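Uncharacterized protein (Streptococcus pneumoniae, PDB 3LFT) is probably the substrate-binding protein of an ABC transporter and holds L-tryptophan in a pocket of its two-domain fold. Local coordinates at residues A[110-114]-A[242-246]; A[136-142]-A[165-171]. One frame throughout, in Å; residues are numbered along the deposited sequence.

Contacts 1 and 2 lie on opposite sides of the centre of the chain, their own centres about 29 Å apart and their nearest atoms about 17 Å apart, without touching. Contact 1 packs helix 236-251 against strand 110-115 of the six-stranded parallel sheet; contact 2 pairs strands 135-141 and 164-170 in the separate four-stranded parallel sheet. Along the chain, contact 2 is nested inside the loop that contact 1 closes, so the polypeptide leaves the first sheet, builds the second and returns. One contact belongs to each lobe of a periplasmic-binding-protein-like fold, and the bound tryptophan lies between them, about 9 Å from the side chain of Val113 and about 10 Å from that of Ser141, consistent with a ligand cleft between two lobes.

Contact 1: A[110-114]-A[242-246]; sequences VTGVS and ATGKM
Strand 110-114 and helix 242-246 run nearly antiparallel, at 158° between their N-to-C directions, and their axes approach to 7.7 Å. The backbones are nearest at Val113 and Thr243, whose CA atoms are 5.9 Å apart. No hydrogen bond crosses the interface. Val113 points at the helix and does most of the touching from the strand through one branch: CG2, set opposite its own carbonyl carbon, comes 3.4 Å from Thr243 OG1, and the same methyl also packs on Met246 SE and Ala242 CB. Thr243 OG1 can face this methyl because it is satisfied within its own helix by the carbonyl of Leu239. One turn on, the side chain of selenomethionine Met246 reaches toward the strand, its SE lying broadside to the Gly112 carbonyl, 3.4 Å from Gly112 O. The bend at its last torsion (chi3 76°) carries Met246 CE to within 3.7 Å of Thr111 OG1, a hydroxyl whose hydrogen bond goes to Thr259 O. Helix 236-251 thus packs on one face of the six-stranded parallel sheet, over strands 86-89, 110-115 and 262-264, in the layered alpha/beta manner of this family, with Thr243 also touching Ile87 and Ala89 while Ala242 and Met246 lean on Asn262.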
ATOM      1  N   VAL A 110     -19.407   1.950   1.765  1.00  5.73           N
ATOM      2  CA  VAL A 110     -17.967   2.063   1.525  1.00  6.01           C
ATOM      3  C   VAL A 110     -17.653   2.328   0.049  1.00  5.68           C
ATOM      4  O   VAL A 110     -18.136   1.628  -0.824  1.00  6.18           O
ATOM      5  CB  VAL A 110     -17.225   0.766   1.943  1.00  6.22           C
ATOM      6  CG1 VAL A 110     -15.726   0.930   1.767  1.00  8.37           C
ATOM      7  CG2 VAL A 110     -17.564   0.347   3.389  1.00  5.94           C
ATOM      8  N   THR A 111     -16.822   3.323  -0.225  1.00  5.46           N
ATOM      9  CA  THR A 111     -16.233   3.504  -1.566  1.00  5.52           C
ATOM     10  C   THR A 111     -14.833   4.066  -1.380  1.00  5.79           C
ATOM     11  O   THR A 111     -14.386   4.193  -0.240  1.00  6.60           O
ATOM     12  CB  THR A 111     -17.132   4.383  -2.463  1.00  5.48           C
ATOM     13  OG1 THR A 111     -16.582   4.358  -3.783  1.00  6.33           O
ATOM     14  CG2 THR A 111     -17.211   5.806  -1.979  1.00  7.27           C
ATOM     15  N   GLY A 112     -14.148   4.388  -2.475  1.00  5.99           N
ATOM     16  CA  GLY A 112     -12.855   5.090  -2.339  1.00  6.09           C
ATOM     17  C   GLY A 112     -11.847   4.719  -3.393  1.00  5.75           C
ATOM     18  O   GLY A 112     -12.209   4.396  -4.520  1.00  6.18           O
ATOM     19  N   VAL A 113     -10.573   4.748  -2.983  1.00  6.03           N
ATOM     20  CA  VAL A 113      -9.425   4.645  -3.894  1.00  6.36           C
ATOM     21  C   VAL A 113      -8.632   3.379  -3.602  1.00  6.02           C
ATOM     22  O   VAL A 113      -8.345   3.070  -2.441  1.00  6.04           O
ATOM     23  CB  VAL A 113      -8.516   5.901  -3.710  1.00  6.59           C
ATOM     24  CG1 VAL A 113      -7.173   5.706  -4.428  1.00  8.06           C
ATOM     25  CG2 VAL A 113      -9.237   7.143  -4.234  1.00  6.92           C
ATOM     26  N   SER A 114      -8.274   2.683  -4.686  1.00  5.74           N
ATOM     27  CA  SER A 114      -7.590   1.399  -4.598  1.00  5.95           C
ATOM     28  C   SER A 114      -6.288   1.421  -5.382  1.00  5.84           C
ATOM     29  O   SER A 114      -6.276   1.880  -6.541  1.00  6.55           O
ATOM     30  CB  SER A 114      -8.506   0.313  -5.177  1.00  6.22           C
ATOM     31  OG  SER A 114      -7.819  -0.923  -5.338  1.00  7.64           O
ATOM     32  N   ALA A 242      -6.655  11.924  -4.968  1.00  4.74           N
ATOM     33  CA  ALA A 242      -7.868  11.315  -5.508  1.00  4.19           C
ATOM     34  C   ALA A 242      -8.833  10.942  -4.386  1.00  4.54           C
ATOM     35  O   ALA A 242     -10.048  11.080  -4.526  1.00  4.64           O
ATOM     36  CB  ALA A 242      -7.512  10.080  -6.342  1.00  5.03           C
ATOM     37  N   THR A 243      -8.287  10.505  -3.248  1.00  4.22           N
ATOM     38  CA  THR A 243      -9.114  10.214  -2.091  1.00  4.23           C
ATOM     39  C   THR A 243      -9.761  11.507  -1.589  1.00  4.06           C
ATOM     40  O   THR A 243     -10.957  11.527  -1.276  1.00  4.50           O
ATOM     41  CB  THR A 243      -8.294   9.585  -0.965  1.00  4.10           C
ATOM     42  OG1 THR A 243      -7.687   8.365  -1.410  1.00  4.93           O
ATOM     43  CG2 THR A 243      -9.165   9.283   0.244  1.00  4.95           C
ATOM     44  N   GLY A 244      -8.977  12.585  -1.506  1.00  4.80           N
ATOM     45  CA  GLY A 244      -9.540  13.888  -1.102  1.00  5.25           C
ATOM     46  C   GLY A 244     -10.719  14.295  -1.962  1.00  4.74           C
ATOM     47  O   GLY A 244     -11.753  14.771  -1.458  1.00  5.79           O
ATOM     48  N   LYS A 245     -10.565  14.155  -3.267  1.00  3.97           N
ATOM     49  CA  LYS A 245     -11.652  14.504  -4.157  1.00  4.61           C
ATOM     50  C   LYS A 245     -12.883  13.648  -3.984  1.00  3.87           C
ATOM     51  O   LYS A 245     -13.998  14.167  -4.075  1.00  5.08           O
ATOM     52  CB  LYS A 245     -11.169  14.522  -5.595  1.00  4.89           C
ATOM     53  CG  LYS A 245     -10.240  15.712  -5.791  1.00  8.55           C
ATOM     54  CD  LYS A 245      -9.662  15.824  -7.176  1.00 13.83           C
ATOM     55  CE  LYS A 245      -8.746  17.039  -7.249  1.00 16.03           C
ATOM     56  NZ  LYS A 245      -9.475  18.326  -7.082  1.00 19.88           N
HETATM   57  N   MSE A 246     -12.725  12.356  -3.700  1.00  4.53           N
HETATM   58  CA  MSE A 246     -13.887  11.487  -3.429  1.00  4.76           C
HETATM   59  C   MSE A 246     -14.539  11.837  -2.098  1.00  5.06           C
HETATM   60  O   MSE A 246     -15.766  11.780  -2.005  1.00  5.92           O
HETATM   61  CB  MSE A 246     -13.507  10.004  -3.477  1.00  5.16           C
HETATM   62  CG  MSE A 246     -13.058   9.592  -4.874  1.00  5.34           C
HETATM   63 SE   MSE A 246     -12.818   7.688  -5.040  1.00  9.23          SE
HETATM   64  CE  MSE A 246     -14.690   7.181  -5.123  1.00  5.08           C
TER

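Contact 2: A[136-142]-A[165-171]; sequences IGALYSS and VETFAVP
Tyr140 lays one face of its ring against the methyl of Ala169, a CH-pi contact in which Ala169 CB stands 4.1 Å from the ring centroid, offset toward the rim. With CG lodged between its backbone N and carbonyl carbon (chi1 68°), the ring swings across to the neighbouring strand, where Thr167 CB meets its edge, 4.0 Å from Tyr140 CE2. A water 2.7 Å from Tyr140 OH also reaches Thr167 OG1, weakly. Farther along this face, Ala138 CB packs on Val165 CG1 at 3.9 Å. The strands are parallel neighbours, joined through helix 145-160 as a beta-alpha-beta unit, with 164-170 at the edge of the four-stranded sheet. Their backbone ladder includes Phe168 N to Ala138 O at 2.8 Å, whereas Tyr140 N to Phe168 O is weak at 3.5 Å. On the other face, the Phe168 ring turns its edge to Gly137, its CE2 4.0 Å from Gly137 CA, and Leu139 CD1 approaches Val170 CG1 at 4.2 Å; Thr179 of helix 176-183 touches Leu139, Phe168 and Val170. At the C-terminal end, Ser142 N donates to Val170 O from above the carbonyl plane, while Ser141 OG bonds to Ser143 OG.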
ATOM      1  N   ILE A 136      12.441 -16.416  -5.931  1.00  6.19           N
ATOM      2  CA  ILE A 136      12.065 -15.215  -5.203  1.00  6.14           C
ATOM      3  C   ILE A 136      11.417 -15.592  -3.878  1.00  5.89           C
ATOM      4  O   ILE A 136      10.565 -16.478  -3.835  1.00  7.67           O
ATOM      5  CB  ILE A 136      11.040 -14.409  -6.023  1.00  6.07           C
ATOM      6  CG1 ILE A 136      11.677 -13.940  -7.331  1.00  7.80           C
ATOM      7  CG2 ILE A 136      10.529 -13.222  -5.226  1.00  7.39           C
ATOM      8  CD1 ILE A 136      10.695 -13.498  -8.382  1.00 10.34           C
ATOM      9  N   GLY A 137      11.797 -14.912  -2.805  1.00  5.24           N
ATOM     10  CA  GLY A 137      11.101 -15.059  -1.524  1.00  6.29           C
ATOM     11  C   GLY A 137      10.130 -13.902  -1.356  1.00  6.03           C
ATOM     12  O   GLY A 137      10.541 -12.739  -1.382  1.00  6.42           O
ATOM     13  N   ALA A 138       8.849 -14.214  -1.183  1.00  6.50           N
ATOM     14  CA  ALA A 138       7.813 -13.214  -0.941  1.00  6.47           C
ATOM     15  C   ALA A 138       7.699 -13.015   0.570  1.00  6.41           C
ATOM     16  O   ALA A 138       7.295 -13.937   1.270  1.00  6.74           O
ATOM     17  CB  ALA A 138       6.464 -13.689  -1.538  1.00  6.57           C
ATOM     18  N   LEU A 139       8.094 -11.841   1.063  1.00  6.01           N
ATOM     19  CA  LEU A 139       8.002 -11.483   2.488  1.00  5.68           C
ATOM     20  C   LEU A 139       6.789 -10.580   2.687  1.00  6.37           C
ATOM     21  O   LEU A 139       6.699  -9.526   2.074  1.00  6.81           O
ATOM     22  CB  LEU A 139       9.283 -10.765   2.904  1.00  6.59           C
ATOM     23  CG  LEU A 139       9.324 -10.232   4.338  1.00  5.93           C
ATOM     24  CD1 LEU A 139       9.321 -11.382   5.336  1.00  8.59           C
ATOM     25  CD2 LEU A 139      10.541  -9.357   4.529  1.00  7.36           C
ATOM     26  N   TYR A 140       5.875 -10.983   3.558  1.00  6.39           N
ATOM     27  CA  TYR A 140       4.609 -10.261   3.724  1.00  6.33           C
ATOM     28  C   TYR A 140       3.951 -10.707   5.004  1.00  6.01           C
ATOM     29  O   TYR A 140       4.376 -11.690   5.637  1.00  7.24           O
ATOM     30  CB  TYR A 140       3.666 -10.539   2.553  1.00  7.16           C
ATOM     31  CG  TYR A 140       3.122 -11.950   2.444  1.00  7.34           C
ATOM     32  CD1 TYR A 140       1.777 -12.217   2.743  1.00  9.51           C
ATOM     33  CD2 TYR A 140       3.925 -13.012   2.016  1.00  9.92           C
ATOM     34  CE1 TYR A 140       1.252 -13.496   2.623  1.00  9.43           C
ATOM     35  CE2 TYR A 140       3.401 -14.296   1.904  1.00  9.82           C
ATOM     36  CZ  TYR A 140       2.061 -14.519   2.188  1.00 10.37           C
ATOM     37  OH  TYR A 140       1.546 -15.803   2.068  1.00 12.90           O
ATOM     38  N   SER A 141       2.889 -10.006   5.378  1.00  6.41           N
ATOM     39  CA  SER A 141       2.187 -10.368   6.605  1.00  7.46           C
ATOM     40  C   SER A 141       0.974 -11.257   6.352  1.00  7.31           C
ATOM     41  O   SER A 141       0.183 -11.000   5.434  1.00  8.94           O
ATOM     42  CB  SER A 141       1.790  -9.100   7.330  1.00  8.67           C
ATOM     43  OG  SER A 141       1.126  -9.469   8.523  1.00 12.05           O
ATOM     44  N   SER A 142       0.824 -12.290   7.180  1.00  7.43           N
ATOM     45  CA  SER A 142      -0.403 -13.085   7.213  1.00  8.62           C
ATOM     46  C   SER A 142      -1.579 -12.271   7.820  1.00  8.47           C
ATOM     47  O   SER A 142      -2.729 -12.712   7.768  1.00 12.14           O
ATOM     48  CB  SER A 142      -0.163 -14.392   7.974  1.00  8.76           C
ATOM     49  OG  SER A 142       0.388 -14.133   9.260  1.00  8.26           O
ATOM     50  N   VAL A 165       8.497 -18.806  -6.720  1.00  9.12           N
ATOM     51  CA  VAL A 165       8.207 -17.957  -5.564  1.00  9.00           C
ATOM     52  C   VAL A 165       7.948 -18.868  -4.371  1.00  8.54           C
ATOM     53  O   VAL A 165       7.110 -19.782  -4.434  1.00 10.51           O
ATOM     54  CB  VAL A 165       6.985 -17.044  -5.786  1.00  8.94           C
ATOM     55  CG1 VAL A 165       6.685 -16.229  -4.534  1.00  9.63           C
ATOM     56  CG2 VAL A 165       7.191 -16.125  -6.977  1.00 10.08           C
ATOM     57  N   GLU A 166       8.734 -18.643  -3.323  1.00  7.64           N
ATOM     58  CA  GLU A 166       8.527 -19.284  -2.027  1.00  7.50           C
ATOM     59  C   GLU A 166       8.004 -18.220  -1.079  1.00  6.78           C
ATOM     60  O   GLU A 166       8.520 -17.091  -1.046  1.00  5.93           O
ATOM     61  CB  GLU A 166       9.838 -19.870  -1.484  1.00  7.86           C
ATOM     62  CG  GLU A 166       9.694 -20.684  -0.185  1.00 10.63           C
ATOM     63  CD  GLU A 166      10.895 -21.587   0.109  1.00 12.45           C
ATOM     64  OE1 GLU A 166      10.817 -22.360   1.088  1.00 13.95           O
ATOM     65  OE2 GLU A 166      11.902 -21.525  -0.634  1.00 13.78           O
ATOM     66  N   THR A 167       6.984 -18.568  -0.302  1.00  6.30           N
ATOM     67  CA  THR A 167       6.348 -17.596   0.597  1.00  7.45           C
ATOM     68  C   THR A 167       6.913 -17.629   2.016  1.00  6.99           C
ATOM     69  O   THR A 167       7.189 -18.711   2.553  1.00  7.17           O
ATOM     70  CB  THR A 167       4.824 -17.760   0.609  1.00  8.02           C
ATOM     71  OG1 THR A 167       4.492 -19.104   0.981  1.00  9.66           O
ATOM     72  CG2 THR A 167       4.266 -17.465  -0.773  1.00  9.46           C
ATOM     73  N   PHE A 168       7.105 -16.445   2.590  1.00  5.83           N
ATOM     74  CA  PHE A 168       7.612 -16.265   3.939  1.00  5.97           C
ATOM     75  C   PHE A 168       6.720 -15.245   4.621  1.00  6.48           C
ATOM     76  O   PHE A 168       7.031 -14.045   4.685  1.00  7.27           O
ATOM     77  CB  PHE A 168       9.082 -15.837   3.936  1.00  6.46           C
ATOM     78  CG  PHE A 168       9.999 -16.857   3.338  1.00  4.58           C
ATOM     79  CD1 PHE A 168      10.608 -17.825   4.146  1.00  7.10           C
ATOM     80  CD2 PHE A 168      10.234 -16.878   1.960  1.00  5.49           C
ATOM     81  CE1 PHE A 168      11.454 -18.776   3.587  1.00  6.96           C
ATOM     82  CE2 PHE A 168      11.070 -17.828   1.393  1.00  6.68           C
ATOM     83  CZ  PHE A 168      11.681 -18.779   2.209  1.00  7.31           C
ATOM     84  N   ALA A 169       5.575 -15.727   5.088  1.00  6.38           N
ATOM     85  CA  ALA A 169       4.629 -14.877   5.790  1.00  6.75           C
ATOM     86  C   ALA A 169       5.040 -14.722   7.245  1.00  6.40           C
ATOM     87  O   ALA A 169       5.535 -15.669   7.876  1.00  6.83           O
ATOM     88  CB  ALA A 169       3.216 -15.429   5.680  1.00  6.89           C
ATOM     89  N   VAL A 170       4.870 -13.513   7.755  1.00  5.21           N
ATOM     90  CA  VAL A 170       5.040 -13.211   9.174  1.00  5.85           C
ATOM     91  C   VAL A 170       3.719 -12.711   9.756  1.00  5.30           C
ATOM     92  O   VAL A 170       2.942 -12.053   9.051  1.00  5.32           O
ATOM     93  CB  VAL A 170       6.171 -12.161   9.412  1.00  5.26           C
ATOM     94  CG1 VAL A 170       7.529 -12.702   8.937  1.00  7.57           C
ATOM     95  CG2 VAL A 170       5.902 -10.837   8.697  1.00  5.86           C
ATOM     96  N   PRO A 171       3.437 -13.019  11.043  1.00  5.12           N
ATOM     97  CA  PRO A 171       2.207 -12.471  11.641  1.00  5.01           C
ATOM     98  C   PRO A 171       2.325 -11.029  12.133  1.00  5.63           C
ATOM     99  O   PRO A 171       1.300 -10.383  12.394  1.00  6.32           O
ATOM    100  CB  PRO A 171       1.958 -13.404  12.830  1.00  4.70           C
ATOM    101  CG  PRO A 171       3.332 -13.841  13.244  1.00  4.80           C
ATOM    102  CD  PRO A 171       4.098 -13.990  11.941  1.00  5.39           C
TER
HETATM  103  O   HOH W   1       2.248 -18.022   3.391  1.00 24.24           O